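Local structure of agarase (Pseudoalteromonas fuliginea, 6XJ9) at residues Y442-I455 / E494-N508. The protein probably hydrolyses the glycosidic linkages of agarose, as a glycoside hydrolase of family GH50 from a marine bacterium. Residues are numbered along the deposited sequence; the frame is centred on the assembly and turned at random.
Sequences YDNQKVPYFANGWI and EVKNSPWAVGVFIDN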
ATOM      1  N   TYR A 442       5.965 -32.651   5.565  1.00 22.83           N
ATOM      2  CA  TYR A 442       5.817 -33.546   4.425  1.00 23.32           C
ATOM      3  C   TYR A 442       4.584 -34.436   4.577  1.00 26.18           C
ATOM      4  O   TYR A 442       3.992 -34.842   3.582  1.00 24.13           O
ATOM      5  CB  TYR A 442       7.101 -34.339   4.173  1.00 23.73           C
ATOM      6  CG  TYR A 442       8.213 -33.581   3.487  1.00 22.77           C
ATOM      7  CD1 TYR A 442       8.222 -32.190   3.418  1.00 22.72           C
ATOM      8  CD2 TYR A 442       9.281 -34.259   2.926  1.00 21.98           C
ATOM      9  CE1 TYR A 442       9.254 -31.501   2.798  1.00 21.37           C
ATOM     10  CE2 TYR A 442      10.336 -33.587   2.328  1.00 21.61           C
ATOM     11  CZ  TYR A 442      10.319 -32.203   2.255  1.00 21.65           C
ATOM     12  OH  TYR A 442      11.357 -31.548   1.646  1.00 21.16           O
ATOM     13  N   ASP A 443       4.186 -34.704   5.827  1.00 28.19           N
ATOM     14  CA  ASP A 443       3.062 -35.578   6.109  1.00 29.42           C
ATOM     15  C   ASP A 443       1.763 -34.776   6.186  1.00 29.16           C
ATOM     16  O   ASP A 443       0.719 -35.338   6.504  1.00 28.92           O
ATOM     17  CB  ASP A 443       3.306 -36.370   7.396  1.00 35.84           C
ATOM     18  CG  ASP A 443       3.088 -35.562   8.668  1.00 41.06           C
ATOM     19  OD1 ASP A 443       2.992 -34.307   8.584  1.00 42.16           O
ATOM     20  OD2 ASP A 443       3.017 -36.189   9.738  1.00 45.79           O
ATOM     21  N   ASN A 444       1.825 -33.462   5.912  1.00 27.57           N
ATOM     22  CA  ASN A 444       0.618 -32.651   5.927  1.00 25.40           C
ATOM     23  C   ASN A 444      -0.276 -33.103   4.773  1.00 24.26           C
ATOM     24  O   ASN A 444       0.197 -33.590   3.741  1.00 22.41           O
ATOM     25  CB  ASN A 444       0.895 -31.138   5.985  1.00 25.43           C
ATOM     26  CG  ASN A 444       0.717 -30.431   4.655  1.00 24.42           C
ATOM     27  OD1 ASN A 444      -0.392 -30.035   4.297  1.00 23.13           O
ATOM     28  ND2 ASN A 444       1.804 -30.274   3.913  1.00 24.81           N
ATOM     29  N   GLN A 445      -1.581 -32.975   4.983  1.00 24.88           N
ATOM     30  CA  GLN A 445      -2.552 -33.373   3.979  1.00 26.81           C
ATOM     31  C   GLN A 445      -3.475 -32.194   3.695  1.00 25.75           C
ATOM     32  O   GLN A 445      -4.677 -32.381   3.526  1.00 28.06           O
ATOM     33  CB  GLN A 445      -3.307 -34.629   4.434  1.00 28.78           C
ATOM     34  CG  GLN A 445      -2.491 -35.915   4.321  1.00 31.28           C
ATOM     35  CD  GLN A 445      -3.230 -37.138   4.813  1.00 34.16           C
ATOM     36  OE1 GLN A 445      -4.260 -37.531   4.278  1.00 36.81           O
ATOM     37  NE2 GLN A 445      -2.703 -37.761   5.851  1.00 35.95           N
ATOM     38  N   LYS A 446      -2.887 -30.991   3.599  1.00 24.41           N
ATOM     39  CA  LYS A 446      -3.642 -29.754   3.453  1.00 25.48           C
ATOM     40  C   LYS A 446      -3.042 -28.854   2.368  1.00 23.06           C
ATOM     41  O   LYS A 446      -3.791 -28.184   1.664  1.00 21.61           O
ATOM     42  CB  LYS A 446      -3.659 -28.970   4.769  1.00 27.88           C
ATOM     43  CG  LYS A 446      -4.770 -29.331   5.746  1.00 31.38           C
ATOM     44  CD  LYS A 446      -4.454 -28.947   7.181  1.00 34.00           C
ATOM     45  CE  LYS A 446      -4.082 -27.490   7.369  1.00 34.82           C
ATOM     46  NZ  LYS A 446      -5.256 -26.653   7.715  1.00 35.72           N
ATOM     47  N   VAL A 447      -1.703 -28.794   2.275  1.00 20.83           N
ATOM     48  CA  VAL A 447      -1.059 -27.956   1.271  1.00 20.45           C
ATOM     49  C   VAL A 447       0.029 -28.774   0.582  1.00 19.51           C
ATOM     50  O   VAL A 447       0.931 -29.271   1.258  1.00 20.02           O
ATOM     51  CB  VAL A 447      -0.463 -26.664   1.875  1.00 20.61           C
ATOM     52  CG1 VAL A 447       0.148 -25.768   0.805  1.00 19.89           C
ATOM     53  CG2 VAL A 447      -1.477 -25.880   2.700  1.00 19.36           C
ATOM     54  N   PRO A 448      -0.007 -28.899  -0.769  1.00 18.55           N
ATOM     55  CA  PRO A 448       1.034 -29.609  -1.518  1.00 19.20           C
ATOM     56  C   PRO A 448       2.375 -28.898  -1.323  1.00 18.40           C
ATOM     57  O   PRO A 448       2.404 -27.716  -0.970  1.00 18.30           O
ATOM     58  CB  PRO A 448       0.597 -29.485  -2.991  1.00 18.72           C
ATOM     59  CG  PRO A 448      -0.876 -29.150  -2.918  1.00 19.35           C
ATOM     60  CD  PRO A 448      -1.045 -28.339  -1.652  1.00 18.57           C
ATOM     61  N   TYR A 449       3.467 -29.637  -1.543  1.00 17.90           N
ATOM     62  CA  TYR A 449       4.793 -29.145  -1.207  1.00 18.95           C
ATOM     63  C   TYR A 449       5.801 -29.658  -2.229  1.00 17.88           C
ATOM     64  O   TYR A 449       5.561 -30.652  -2.901  1.00 17.60           O
ATOM     65  CB  TYR A 449       5.170 -29.528   0.225  1.00 19.90           C
ATOM     66  CG  TYR A 449       5.353 -31.010   0.451  1.00 21.39           C
ATOM     67  CD1 TYR A 449       4.282 -31.803   0.840  1.00 22.16           C
ATOM     68  CD2 TYR A 449       6.584 -31.626   0.265  1.00 22.18           C
ATOM     69  CE1 TYR A 449       4.440 -33.166   1.048  1.00 23.19           C
ATOM     70  CE2 TYR A 449       6.751 -32.994   0.459  1.00 22.68           C
ATOM     71  CZ  TYR A 449       5.672 -33.764   0.855  1.00 22.78           C
ATOM     72  OH  TYR A 449       5.816 -35.113   1.067  1.00 25.04           O
ATOM     73  N   PHE A 450       6.912 -28.928  -2.362  1.00 17.67           N
ATOM     74  CA  PHE A 450       8.020 -29.310  -3.220  1.00 16.31           C
ATOM     75  C   PHE A 450       9.108 -29.878  -2.316  1.00 17.09           C
ATOM     76  O   PHE A 450       9.338 -29.327  -1.244  1.00 18.13           O
ATOM     77  CB  PHE A 450       8.475 -28.084  -4.018  1.00 14.73           C
ATOM     78  CG  PHE A 450       7.518 -27.705  -5.125  1.00 15.18           C
ATOM     79  CD1 PHE A 450       6.275 -27.146  -4.843  1.00 15.20           C
ATOM     80  CD2 PHE A 450       7.825 -27.977  -6.450  1.00 14.52           C
ATOM     81  CE1 PHE A 450       5.382 -26.834  -5.863  1.00 14.69           C
ATOM     82  CE2 PHE A 450       6.933 -27.661  -7.467  1.00 14.76           C
ATOM     83  CZ  PHE A 450       5.721 -27.086  -7.170  1.00 14.92           C
ATOM     84  N   ALA A 451       9.726 -30.994  -2.732  1.00 17.21           N
ATOM     85  CA  ALA A 451      10.830 -31.593  -1.997  1.00 17.61           C
ATOM     86  C   ALA A 451      12.149 -31.319  -2.722  1.00 17.92           C
ATOM     87  O   ALA A 451      12.163 -30.842  -3.857  1.00 17.45           O
ATOM     88  CB  ALA A 451      10.591 -33.076  -1.815  1.00 16.83           C
ATOM     89  N   ASN A 452      13.256 -31.637  -2.051  1.00 19.03           N
ATOM     90  CA  ASN A 452      14.578 -31.316  -2.554  1.00 20.05           C
ATOM     91  C   ASN A 452      15.602 -32.295  -1.992  1.00 20.50           C
ATOM     92  O   ASN A 452      15.418 -32.848  -0.913  1.00 20.71           O
ATOM     93  CB  ASN A 452      14.981 -29.890  -2.172  1.00 20.47           C
ATOM     94  CG  ASN A 452      15.309 -29.750  -0.702  1.00 20.95           C
ATOM     95  OD1 ASN A 452      14.421 -29.551   0.134  1.00 22.90           O
ATOM     96  ND2 ASN A 452      16.581 -29.878  -0.374  1.00 19.99           N
ATOM     97  N   GLY A 453      16.687 -32.478  -2.745  1.00 21.43           N
ATOM     98  CA  GLY A 453      17.922 -33.055  -2.238  1.00 22.09           C
ATOM     99  C   GLY A 453      19.140 -32.385  -2.873  1.00 22.26           C
ATOM    100  O   GLY A 453      19.012 -31.741  -3.914  1.00 21.06           O
ATOM    101  N   TRP A 454      20.289 -32.491  -2.187  1.00 21.93           N
ATOM    102  CA  TRP A 454      21.591 -32.078  -2.681  1.00 21.49           C
ATOM    103  C   TRP A 454      22.419 -33.332  -2.925  1.00 21.48           C
ATOM    104  O   TRP A 454      22.537 -34.156  -2.024  1.00 21.42           O
ATOM    105  CB  TRP A 454      22.334 -31.239  -1.632  1.00 23.99           C
ATOM    106  CG  TRP A 454      21.649 -30.008  -1.136  1.00 25.47           C
ATOM    107  CD1 TRP A 454      20.924 -29.871   0.015  1.00 25.69           C
ATOM    108  CD2 TRP A 454      21.672 -28.713  -1.758  1.00 26.84           C
ATOM    109  NE1 TRP A 454      20.470 -28.586   0.139  1.00 27.21           N
ATOM    110  CE2 TRP A 454      20.907 -27.853  -0.937  1.00 26.87           C
ATOM    111  CE3 TRP A 454      22.245 -28.205  -2.932  1.00 26.32           C
ATOM    112  CZ2 TRP A 454      20.724 -26.505  -1.246  1.00 27.21           C
ATOM    113  CZ3 TRP A 454      22.057 -26.876  -3.238  1.00 26.62           C
ATOM    114  CH2 TRP A 454      21.299 -26.040  -2.409  1.00 26.99           C
ATOM    115  N   ILE A 455      23.035 -33.444  -4.107  1.00 20.51           N
ATOM    116  CA  ILE A 455      23.980 -34.523  -4.349  1.00 20.40           C
ATOM    117  C   ILE A 455      25.373 -34.077  -3.905  1.00 22.30           C
ATOM    118  O   ILE A 455      25.990 -33.193  -4.509  1.00 21.99           O
ATOM    119  CB  ILE A 455      23.943 -35.027  -5.804  1.00 19.41           C
ATOM    120  CG1 ILE A 455      22.538 -35.527  -6.168  1.00 19.17           C
ATOM    121  CG2 ILE A 455      24.979 -36.120  -5.998  1.00 18.47           C
ATOM    122  CD1 ILE A 455      22.389 -35.930  -7.622  1.00 20.12           C
ATOM    123  N   GLU A 494      11.560 -39.462   2.888  1.00 21.49           N
ATOM    124  CA  GLU A 494      10.931 -38.316   3.528  1.00 21.97           C
ATOM    125  C   GLU A 494       9.530 -38.122   2.973  1.00 21.02           C
ATOM    126  O   GLU A 494       8.646 -37.706   3.710  1.00 21.94           O
ATOM    127  CB  GLU A 494      11.675 -37.011   3.240  1.00 24.04           C
ATOM    128  CG  GLU A 494      13.112 -37.006   3.711  1.00 25.64           C
ATOM    129  CD  GLU A 494      13.805 -35.709   3.358  1.00 28.94           C
ATOM    130  OE1 GLU A 494      13.806 -35.335   2.162  1.00 31.84           O
ATOM    131  OE2 GLU A 494      14.314 -35.074   4.271  1.00 32.23           O
ATOM    132  N   VAL A 495       9.358 -38.409   1.672  1.00 22.06           N
ATOM    133  CA  VAL A 495       8.144 -38.080   0.940  1.00 21.58           C
ATOM    134  C   VAL A 495       7.135 -39.219   1.116  1.00 23.36           C
ATOM    135  O   VAL A 495       5.929 -38.980   1.126  1.00 24.92           O
ATOM    136  CB  VAL A 495       8.427 -37.777  -0.548  1.00 21.49           C
ATOM    137  CG1 VAL A 495       7.165 -37.847  -1.399  1.00 20.30           C
ATOM    138  CG2 VAL A 495       9.113 -36.422  -0.745  1.00 20.79           C
ATOM    139  N   LYS A 496       7.655 -40.450   1.230  1.00 23.54           N
ATOM    140  CA  LYS A 496       6.874 -41.642   1.535  1.00 24.93           C
ATOM    141  C   LYS A 496       5.738 -41.790   0.525  1.00 23.65           C
ATOM    142  O   LYS A 496       4.649 -42.214   0.900  1.00 26.44           O
ATOM    143  CB  LYS A 496       6.311 -41.575   2.962  1.00 25.28           C
ATOM    144  CG  LYS A 496       7.353 -41.428   4.051  1.00 26.85           C
ATOM    145  CD  LYS A 496       6.828 -41.578   5.460  1.00 31.60           C
ATOM    146  CE  LYS A 496       7.939 -41.408   6.476  1.00 32.64           C
ATOM    147  NZ  LYS A 496       7.868 -42.438   7.539  1.00 37.90           N
ATOM    148  N   ASN A 497       6.006 -41.389  -0.729  1.00 22.52           N
ATOM    149  CA  ASN A 497       5.148 -41.545  -1.903  1.00 23.61           C
ATOM    150  C   ASN A 497       3.884 -40.687  -1.815  1.00 23.20           C
ATOM    151  O   ASN A 497       2.915 -40.926  -2.545  1.00 23.98           O
ATOM    152  CB  ASN A 497       4.840 -43.015  -2.218  1.00 25.69           C
ATOM    153  CG  ASN A 497       4.547 -43.265  -3.682  1.00 26.65           C
ATOM    154  OD1 ASN A 497       3.449 -43.685  -4.042  1.00 27.25           O
ATOM    155  ND2 ASN A 497       5.522 -43.004  -4.534  1.00 28.65           N
ATOM    156  N   SER A 498       3.904 -39.670  -0.949  1.00 21.48           N
ATOM    157  CA  SER A 498       2.748 -38.812  -0.747  1.00 22.73           C
ATOM    158  C   SER A 498       2.322 -38.133  -2.045  1.00 22.95           C
ATOM    159  O   SER A 498       3.162 -37.557  -2.734  1.00 22.77           O
ATOM    160  CB  SER A 498       3.010 -37.779   0.317  1.00 23.35           C
ATOM    161  OG  SER A 498       1.875 -36.944   0.462  1.00 21.37           O
ATOM    162  N   PRO A 499       1.006 -38.140  -2.374  1.00 24.29           N
ATOM    163  CA  PRO A 499       0.469 -37.378  -3.502  1.00 24.47           C
ATOM    164  C   PRO A 499       0.576 -35.865  -3.322  1.00 24.29           C
ATOM    165  O   PRO A 499       0.483 -35.121  -4.292  1.00 24.34           O
ATOM    166  CB  PRO A 499      -1.017 -37.777  -3.551  1.00 25.80           C
ATOM    167  CG  PRO A 499      -1.327 -38.240  -2.149  1.00 24.62           C
ATOM    168  CD  PRO A 499      -0.045 -38.877  -1.651  1.00 24.57           C
ATOM    169  N   TRP A 500       0.822 -35.435  -2.079  1.00 25.17           N
ATOM    170  CA  TRP A 500       0.911 -34.029  -1.716  1.00 22.66           C
ATOM    171  C   TRP A 500       2.240 -33.433  -2.174  1.00 20.94           C
ATOM    172  O   TRP A 500       2.398 -32.214  -2.180  1.00 20.62           O
ATOM    173  CB  TRP A 500       0.708 -33.862  -0.205  1.00 22.93           C
ATOM    174  CG  TRP A 500      -0.704 -34.166   0.176  1.00 22.06           C
ATOM    175  CD1 TRP A 500      -1.217 -35.371   0.564  1.00 24.27           C
ATOM    176  CD2 TRP A 500      -1.807 -33.252   0.132  1.00 24.35           C
ATOM    177  NE1 TRP A 500      -2.563 -35.261   0.795  1.00 23.36           N
ATOM    178  CE2 TRP A 500      -2.955 -33.974   0.527  1.00 23.30           C
ATOM    179  CE3 TRP A 500      -1.936 -31.895  -0.207  1.00 25.31           C
ATOM    180  CZ2 TRP A 500      -4.212 -33.381   0.602  1.00 24.29           C
ATOM    181  CZ3 TRP A 500      -3.182 -31.314  -0.132  1.00 27.23           C
ATOM    182  CH2 TRP A 500      -4.305 -32.048   0.265  1.00 26.37           C
ATOM    183  N   ALA A 501       3.182 -34.300  -2.556  1.00 19.60           N
ATOM    184  CA  ALA A 501       4.485 -33.860  -3.038  1.00 18.76           C
ATOM    185  C   ALA A 501       4.391 -33.587  -4.534  1.00 18.26           C
ATOM    186  O   ALA A 501       4.314 -34.510  -5.336  1.00 18.78           O
ATOM    187  CB  ALA A 501       5.550 -34.885  -2.703  1.00 17.37           C
ATOM    188  N   VAL A 502       4.407 -32.303  -4.904  1.00 17.10           N
ATOM    189  CA  VAL A 502       4.275 -31.911  -6.297  1.00 16.56           C
ATOM    190  C   VAL A 502       5.421 -32.476  -7.136  1.00 16.79           C
ATOM    191  O   VAL A 502       5.186 -32.915  -8.259  1.00 16.76           O
ATOM    192  CB  VAL A 502       4.141 -30.384  -6.447  1.00 15.90           C
ATOM    193  CG1 VAL A 502       3.887 -29.974  -7.889  1.00 15.39           C
ATOM    194  CG2 VAL A 502       3.054 -29.824  -5.544  1.00 14.68           C
ATOM    195  N   GLY A 503       6.655 -32.408  -6.619  1.00 16.93           N
ATOM    196  CA  GLY A 503       7.844 -32.823  -7.352  1.00 17.88           C
ATOM    197  C   GLY A 503       9.119 -32.627  -6.523  1.00 18.02           C
ATOM    198  O   GLY A 503       9.045 -32.184  -5.376  1.00 19.32           O
ATOM    199  N   VAL A 504      10.266 -32.960  -7.124  1.00 16.76           N
ATOM    200  CA  VAL A 504      11.571 -32.926  -6.473  1.00 17.32           C
ATOM    201  C   VAL A 504      12.537 -32.055  -7.282  1.00 17.05           C
ATOM    202  O   VAL A 504      12.787 -32.291  -8.459  1.00 17.24           O
ATOM    203  CB  VAL A 504      12.136 -34.351  -6.279  1.00 17.14           C
ATOM    204  CG1 VAL A 504      13.430 -34.358  -5.478  1.00 16.85           C
ATOM    205  CG2 VAL A 504      11.110 -35.278  -5.629  1.00 16.47           C
ATOM    206  N   PHE A 505      13.115 -31.065  -6.605  1.00 17.44           N
ATOM    207  CA  PHE A 505      14.271 -30.355  -7.122  1.00 17.66           C
ATOM    208  C   PHE A 505      15.514 -31.065  -6.600  1.00 18.05           C
ATOM    209  O   PHE A 505      15.592 -31.395  -5.419  1.00 18.91           O
ATOM    210  CB  PHE A 505      14.277 -28.912  -6.617  1.00 16.36           C
ATOM    211  CG  PHE A 505      13.117 -28.034  -7.009  1.00 16.68           C
ATOM    212  CD1 PHE A 505      13.011 -27.512  -8.292  1.00 15.49           C
ATOM    213  CD2 PHE A 505      12.172 -27.653  -6.060  1.00 16.37           C
ATOM    214  CE1 PHE A 505      11.951 -26.680  -8.626  1.00 15.61           C
ATOM    215  CE2 PHE A 505      11.135 -26.796  -6.388  1.00 15.56           C
ATOM    216  CZ  PHE A 505      11.024 -26.304  -7.671  1.00 15.60           C
ATOM    217  N   ILE A 506      16.460 -31.362  -7.496  1.00 18.32           N
ATOM    218  CA  ILE A 506      17.740 -31.891  -7.050  1.00 17.82           C
ATOM    219  C   ILE A 506      18.827 -30.869  -7.388  1.00 17.68           C
ATOM    220  O   ILE A 506      18.972 -30.471  -8.541  1.00 15.89           O
ATOM    221  CB  ILE A 506      18.016 -33.289  -7.650  1.00 17.65           C
ATOM    222  CG1 ILE A 506      16.939 -34.301  -7.242  1.00 18.52           C
ATOM    223  CG2 ILE A 506      19.409 -33.779  -7.261  1.00 18.03           C
ATOM    224  CD1 ILE A 506      17.031 -34.762  -5.796  1.00 17.28           C
ATOM    225  N   ASP A 507      19.574 -30.445  -6.358  1.00 18.52           N
ATOM    226  CA  ASP A 507      20.642 -29.450  -6.456  1.00 18.59           C
ATOM    227  C   ASP A 507      20.051 -28.067  -6.738  1.00 18.70           C
ATOM    228  O   ASP A 507      18.835 -27.914  -6.863  1.00 18.67           O
ATOM    229  CB  ASP A 507      21.754 -29.877  -7.430  1.00 19.79           C
ATOM    230  CG  ASP A 507      22.548 -31.092  -6.968  1.00 19.53           C
ATOM    231  OD1 ASP A 507      23.028 -31.862  -7.823  1.00 20.06           O
ATOM    232  OD2 ASP A 507      22.660 -31.277  -5.757  1.00 20.33           O
ATOM    233  N   ASN A 508      20.922 -27.053  -6.853  1.00 18.04           N
ATOM    234  CA  ASN A 508      20.464 -25.680  -7.005  1.00 17.94           C
ATOM    235  C   ASN A 508      21.628 -24.848  -7.518  1.00 18.40           C
ATOM    236  O   ASN A 508      22.684 -24.822  -6.894  1.00 19.31           O
ATOM    237  CB  ASN A 508      19.875 -25.130  -5.691  1.00 16.93           C
ATOM    238  CG  ASN A 508      19.547 -23.653  -5.715  1.00 17.68           C
ATOM    239  OD1 ASN A 508      18.521 -23.242  -6.260  1.00 18.46           O
ATOM    240  ND2 ASN A 508      20.404 -22.836  -5.112  1.00 17.82           N
TER
HETATM  241  O   HOH W   1      13.217 -33.252   0.832  1.00 26.32           O
HETATM  242  O   HOH W   2      16.764 -34.913   1.439  1.00 27.68           O
HETATM  243  O   HOH W   3      24.907 -30.351  -4.697  1.00 35.13           O
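The indole of Trp500 lies flat against the backbone of Asn444 to Lys446 and buries the most surface here. One face takes Asn444 O, Gln445 CA and Lys446 N. Gln445 CA sits 3.8 Å from the centroid of the five-membered ring, a CH-pi contact. Pro448 N meets the ring at its edge. Asn444 OD1 accepts from Lys446 N at 2.8 Å, an Asx turn, and from Val447 N, an Asx motif. With an alanine in place of Trp500, the backbone of Asn444 to Lys446 would probably lose the flat surface it rests on, and Pro448 the ring edge beside it.

Beyond Pro448 the two segments run as parallel strands, 449-453 beside 501-506. Tyr449 N donates to Trp500 O, and Tyr449 O accepts from Val502 N at 2.8 Å. Bonds at Ala451 and Gly453 continue the pairing. Phe450 and Tyr449 leave the sheet on opposite faces. Phe450 CG stands anti to the carbonyl carbon (chi1 -74°), which brings one ring face over Val502, whose CB is 3.9 Å from the ring centroid. Phe450 CD2 touches Phe505 CE2 at 3.5 Å; the two rings are nearly parallel but barely overlap. On the sheet face of Tyr449 and Ala501, Ala501 CA sits over the centre of the Tyr449 ring, 4.1 Å from its centroid, a CH-pi contact. At the far end Asp507 OD2 accepts from Ile455 N at 2.7 Å, on the syn side.

Strand 501-506 is the middle of three parallel strands, with 614-615 beyond it. Helix 478-495 precedes it through two beta turns and packs Val491 on Val504. Strands 449-453 and 501-506 and this helix form a beta-alpha-beta unit, consistent with the (beta/alpha)8 barrel of GH50 enzymes. Strand 299-305 meets Pro448, Phe450 and Val502; helix 413-428 touches Asn444, Lys446 and Val447.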